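Local coordinates for Lys-gingipain W83 (PDB 4ITC), which is a lysine-specific cysteine protease and probable virulence factor whose K1 adhesin domain, the piece described here, is a calcium-binding beta sandwich, at residues D141-A144 and G145-Y148. Sequence-based numbering, arbitrary orientation. Where two conformers were deposited one is given.
Sequences DLPA and GTKY. With GAI (guanidine), chain D.
G145 follows A144 at the third position of a type II beta turn that runs from P143 to T146. With phi 85° and psi 2°, any side chain would press on the carbonyl oxygen of A144, so glycine suits the corner. P143, whose ring restricts its phi, leads into the turn, and A144, whose methyl leans away from the returning chain, has CB 3.7 Å from atom C of a guanidine molecule that N73 also binds.

T146 closes the turn twice over. Its backbone N gives the turn's hydrogen bond to P143 O at 3.2 Å, standing above the carbonyl plane, and its hydroxyl OG1 donates to the same P143 O at 2.7 Å from the same face. With chi1 -67°, OG1 sits beside its own backbone N, which lets both donors converge; it also lies over a face of the proline ring, 3.5 Å from P143 CD.

K147 and Y148 then form a classic beta bulge opposite S98, as strand 148-153 begins. The loop thus links strand 136-142 to the other sheet of the sandwich. P143 O takes two donors from T146, a buried residue whose hydroxyl thereby gains an acceptor; together the bonds should restrain T146 in backbone and side chain alike.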
# COMPACT_ATOMS: atom_id res chain seq x y z
N ASP A 141 11.05 -9.35 4.71
CA ASP A 141 11.84 -10.36 4.00
C ASP A 141 10.94 -11.12 3.06
O ASP A 141 9.83 -11.54 3.42
CB ASP A 141 12.51 -11.29 5.01
CG ASP A 141 13.63 -10.58 5.79
OD1 ASP A 141 14.47 -9.91 5.14
OD2 ASP A 141 13.65 -10.62 7.04
N LEU A 142 11.41 -11.32 1.82
CA LEU A 142 10.64 -12.02 0.81
C LEU A 142 11.20 -13.43 0.66
O LEU A 142 12.40 -13.60 0.49
CB LEU A 142 10.71 -11.31 -0.52
CG LEU A 142 10.23 -9.86 -0.54
CD1 LEU A 142 10.30 -9.24 -1.92
CD2 LEU A 142 8.79 -9.80 -0.04
N PRO A 143 10.37 -14.44 0.80
CA PRO A 143 10.88 -15.81 0.65
C PRO A 143 11.49 -16.10 -0.72
O PRO A 143 11.14 -15.50 -1.77
CB PRO A 143 9.63 -16.67 0.85
CG PRO A 143 8.67 -15.82 1.59
CD PRO A 143 8.94 -14.41 1.20
N ALA A 144 12.39 -17.08 -0.75
CA ALA A 144 12.92 -17.56 -2.02
C ALA A 144 11.78 -18.07 -2.91
O ALA A 144 10.87 -18.76 -2.44
CB ALA A 144 13.89 -18.72 -1.74
N GLY A 145 11.85 -17.75 -4.22
CA GLY A 145 10.82 -18.15 -5.16
C GLY A 145 9.63 -17.21 -5.26
O GLY A 145 8.70 -17.49 -6.02
N THR A 146 9.66 -16.13 -4.50
CA THR A 146 8.60 -15.12 -4.60
C THR A 146 8.58 -14.59 -6.01
O THR A 146 9.61 -14.14 -6.54
CB THR A 146 8.84 -14.00 -3.60
OG1 THR A 146 8.69 -14.52 -2.27
CG2 THR A 146 7.84 -12.84 -3.79
N LYS A 147 7.40 -14.59 -6.62
CA LYS A 147 7.23 -14.04 -7.96
C LYS A 147 6.45 -12.74 -7.93
O LYS A 147 6.69 -11.84 -8.74
CB LYS A 147 6.50 -15.06 -8.81
CG LYS A 147 6.52 -14.78 -10.30
CD LYS A 147 5.81 -15.93 -11.00
CE LYS A 147 6.20 -16.06 -12.46
NZ LYS A 147 6.15 -14.77 -13.14
N TYR A 148 5.51 -12.62 -7.01
CA TYR A 148 4.75 -11.36 -6.89
C TYR A 148 4.59 -10.95 -5.45
O TYR A 148 4.45 -11.81 -4.56
CB TYR A 148 3.33 -11.52 -7.48
CG TYR A 148 3.29 -11.94 -8.92
CD1 TYR A 148 3.42 -11.01 -9.95
CD2 TYR A 148 3.08 -13.27 -9.25
CE1 TYR A 148 3.36 -11.41 -11.26
CE2 TYR A 148 3.05 -13.68 -10.58
CZ TYR A 148 3.19 -12.74 -11.55
OH TYR A 148 3.15 -13.12 -12.91
C GAI D . 16.58 -21.14 -0.79
N1 GAI D . 17.47 -20.39 -0.32
N2 GAI D . 15.62 -21.70 -0.06
N3 GAI D . 16.59 -21.38 -2.08